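Local atomic coordinates of periplasmic solute binding protein (Candidatus liberibacter, PDB entry 4UDN), a protein that binds manganese and zinc ions and probably serves as the periplasmic solute-binding component of a metal-uptake ABC transporter. Residues A[58-63]-A[83-88]. Sequence-based numbering, arbitrary orientation.
Sequences LCNGLH and TVTDGI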
ATOM      1  N   LEU A  58      -9.634   6.927  -9.670  1.00 16.09           N
ATOM      2  CA  LEU A  58      -9.497   5.827  -8.725  1.00 17.74           C
ATOM      3  C   LEU A  58      -8.678   6.260  -7.504  1.00 17.22           C
ATOM      4  O   LEU A  58      -7.517   6.592  -7.623  1.00 15.54           O
ATOM      5  CB  LEU A  58      -8.804   4.655  -9.423  1.00 17.97           C
ATOM      6  CG  LEU A  58      -9.514   4.114 -10.664  1.00 18.66           C
ATOM      7  CD1 LEU A  58      -8.762   2.960 -11.310  1.00 18.55           C
ATOM      8  CD2 LEU A  58     -10.912   3.678 -10.294  1.00 20.55           C
ATOM      9  N   CYS A  59      -9.298   6.268  -6.337  1.00 19.20           N
ATOM     10  CA  CYS A  59      -8.606   6.610  -5.090  1.00 19.42           C
ATOM     11  C   CYS A  59      -8.545   5.398  -4.186  1.00 18.17           C
ATOM     12  O   CYS A  59      -9.281   4.439  -4.365  1.00 17.25           O
ATOM     13  CB  CYS A  59      -9.368   7.703  -4.354  1.00 19.27           C
ATOM     14  SG  CYS A  59      -9.448   9.242  -5.278  1.00 23.92           S
ATOM     15  N   ASN A  60      -7.655   5.463  -3.216  1.00 18.44           N
ATOM     16  CA  ASN A  60      -7.535   4.462  -2.192  1.00 19.14           C
ATOM     17  C   ASN A  60      -8.662   4.584  -1.171  1.00 20.53           C
ATOM     18  O   ASN A  60      -9.138   3.583  -0.657  1.00 22.69           O
ATOM     19  CB  ASN A  60      -6.212   4.680  -1.453  1.00 21.88           C
ATOM     20  CG  ASN A  60      -5.811   3.501  -0.584  1.00 17.91           C
ATOM     21  OD1 ASN A  60      -5.428   2.452  -1.090  1.00 21.64           O
ATOM     22  ND2 ASN A  60      -5.810   3.696   0.711  1.00 20.28           N
ATOM     23  N   GLY A  61      -9.071   5.814  -0.861  1.00 17.52           N
ATOM     24  CA  GLY A  61      -9.858   6.061   0.347  1.00 16.41           C
ATOM     25  C   GLY A  61      -8.991   5.872   1.578  1.00 18.32           C
ATOM     26  O   GLY A  61      -7.766   6.038   1.514  1.00 15.16           O
ATOM     27  N   LEU A  62      -9.609   5.505   2.703  1.00 18.59           N
ATOM     28  CA  LEU A  62      -8.890   5.435   3.980  1.00 18.95           C
ATOM     29  C   LEU A  62      -8.046   6.704   4.220  1.00 18.70           C
ATOM     30  O   LEU A  62      -6.957   6.659   4.814  1.00 19.63           O
ATOM     31  CB  LEU A  62      -8.042   4.140   4.058  1.00 19.07           C
ATOM     32  CG  LEU A  62      -8.824   2.838   3.735  1.00 20.74           C
ATOM     33  CD1 LEU A  62      -7.966   1.569   3.871  1.00 17.86           C
ATOM     34  CD2 LEU A  62     -10.062   2.754   4.622  1.00 18.21           C
ATOM     35  N   HIS A  63      -8.578   7.829   3.736  1.00 19.67           N
ATOM     36  CA  HIS A  63      -8.049   9.185   3.954  1.00 21.35           C
ATOM     37  C   HIS A  63      -6.677   9.443   3.368  1.00 22.23           C
ATOM     38  O   HIS A  63      -6.042  10.449   3.707  1.00 17.76           O
ATOM     39  CB  HIS A  63      -8.077   9.537   5.447  1.00 29.43           C
ATOM     40  CG  HIS A  63      -9.455   9.664   5.997  1.00 30.96           C
ATOM     41  ND1 HIS A  63      -9.778  10.562   6.984  1.00 36.80           N
ATOM     42  CD2 HIS A  63     -10.611   9.035   5.668  1.00 42.18           C
ATOM     43  CE1 HIS A  63     -11.069  10.470   7.256  1.00 41.03           C
ATOM     44  NE2 HIS A  63     -11.597   9.552   6.470  1.00 44.33           N
ATOM     45  N   THR A  83     -13.556   4.593  -4.797  1.00 18.47           N
ATOM     46  CA  THR A  83     -12.617   4.202  -3.769  1.00 20.31           C
ATOM     47  C   THR A  83     -12.427   2.685  -3.890  1.00 20.06           C
ATOM     48  O   THR A  83     -13.357   1.883  -3.717  1.00 18.24           O
ATOM     49  CB  THR A  83     -13.016   4.633  -2.342  1.00 22.39           C
ATOM     50  OG1 THR A  83     -13.819   3.630  -1.740  1.00 33.31           O
ATOM     51  CG2 THR A  83     -13.744   5.925  -2.338  1.00 20.04           C
ATOM     52  N   VAL A  84     -11.205   2.303  -4.225  1.00 20.11           N
ATOM     53  CA  VAL A  84     -10.913   0.933  -4.564  1.00 18.68           C
ATOM     54  C   VAL A  84     -10.693   0.025  -3.355  1.00 19.23           C
ATOM     55  O   VAL A  84     -10.492  -1.169  -3.516  1.00 18.00           O
ATOM     56  CB  VAL A  84      -9.707   0.850  -5.500  1.00 18.59           C
ATOM     57  CG1 VAL A  84      -9.945   1.706  -6.753  1.00 20.75           C
ATOM     58  CG2 VAL A  84      -8.437   1.234  -4.775  1.00 19.02           C
ATOM     59  N   THR A  85     -10.698   0.599  -2.157  1.00 21.17           N
ATOM     60  CA  THR A  85     -10.710  -0.183  -0.924  1.00 22.11           C
ATOM     61  C   THR A  85     -12.119  -0.563  -0.394  1.00 25.49           C
ATOM     62  O   THR A  85     -12.225  -1.130   0.694  1.00 28.95           O
ATOM     63  CB  THR A  85      -9.969   0.566   0.188  1.00 19.20           C
ATOM     64  OG1 THR A  85     -10.519   1.877   0.305  1.00 14.90           O
ATOM     65  CG2 THR A  85      -8.459   0.635  -0.100  1.00 16.83           C
ATOM     66  N   ASP A  86     -13.191  -0.259  -1.124  1.00 23.70           N
ATOM     67  CA  ASP A  86     -14.543  -0.749  -0.746  1.00 28.18           C
ATOM     68  C   ASP A  86     -14.565  -2.245  -0.373  1.00 27.08           C
ATOM     69  O   ASP A  86     -13.970  -3.069  -1.059  1.00 27.55           O
ATOM     70  CB  ASP A  86     -15.553  -0.514  -1.880  1.00 28.77           C
ATOM     71  CG  ASP A  86     -15.988   0.933  -1.989  1.00 42.27           C
ATOM     72  OD1 ASP A  86     -15.705   1.723  -1.048  1.00 41.84           O
ATOM     73  OD2 ASP A  86     -16.611   1.282  -3.025  1.00 50.12           O
ATOM     74  N   GLY A  87     -15.263  -2.575   0.717  1.00 29.02           N
ATOM     75  CA  GLY A  87     -15.318  -3.939   1.250  1.00 26.12           C
ATOM     76  C   GLY A  87     -14.179  -4.316   2.197  1.00 27.54           C
ATOM     77  O   GLY A  87     -14.127  -5.438   2.676  1.00 33.47           O
ATOM     78  N   ILE A  88     -13.258  -3.399   2.453  1.00 25.71           N
ATOM     79  CA  ILE A  88     -12.126  -3.677   3.303  1.00 23.54           C
ATOM     80  C   ILE A  88     -12.374  -2.999   4.626  1.00 27.42           C
ATOM     81  O   ILE A  88     -12.483  -1.772   4.707  1.00 28.15           O
ATOM     82  CB  ILE A  88     -10.816  -3.140   2.741  1.00 19.44           C
ATOM     83  CG1 ILE A  88     -10.483  -3.826   1.420  1.00 19.32           C
ATOM     84  CG2 ILE A  88      -9.691  -3.334   3.754  1.00 20.69           C
ATOM     85  CD1 ILE A  88      -9.115  -3.482   0.866  1.00 19.57           C
TER
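Thr85 sets its methyl against the amide of Asn60, with CG2 of Thr85 3.7 Å from OD1 of Asn60, while its hydroxyl turns to the backbone of the same residue. With OG1 lying between the backbone N and the carbonyl carbon (chi1 53°), the hydroxyl is placed to donate to the backbone carbonyl of Asn60, though the modelled distance from OG1 of Thr85 to O of Asn60, 2.4 Å, is too short to be taken literally. CD1 of Leu62 approaches the same methyl, 4.1 Å from CG2 of Thr85. One step earlier, the amide of Val84 reaches Cys59 O in a nearly straight bond (N to O 2.9 Å, 171° at the hydrogen), reinforced by a CA-H...O contact from Thr83. Val84 also meets Leu58 about at a right angle, CG1 of Val84 lying 4.1 Å from CB of Leu58, and Ile14 of helix 12-22 packs on both side chains. The Asn60 amide is fixed by several bonds: ND2 binds Gly61 O, from above that carbonyl plane, and Pro105 O, and OD1 pairs with the hydroxyl of Tyr117. Its side chain lies about 7 Å from that of the metal ligand His106. Cys59 and Thr83 form a parallel bridge between strands 56-59 and 80-83, the latter at the sheet edge, and the chain then leaves through a type I turn from Thr83 to Asp86; the contact thus lies at the carboxyl ends of two parallel strands in an alpha/beta lobe of a ZnuA-like metal-binding protein.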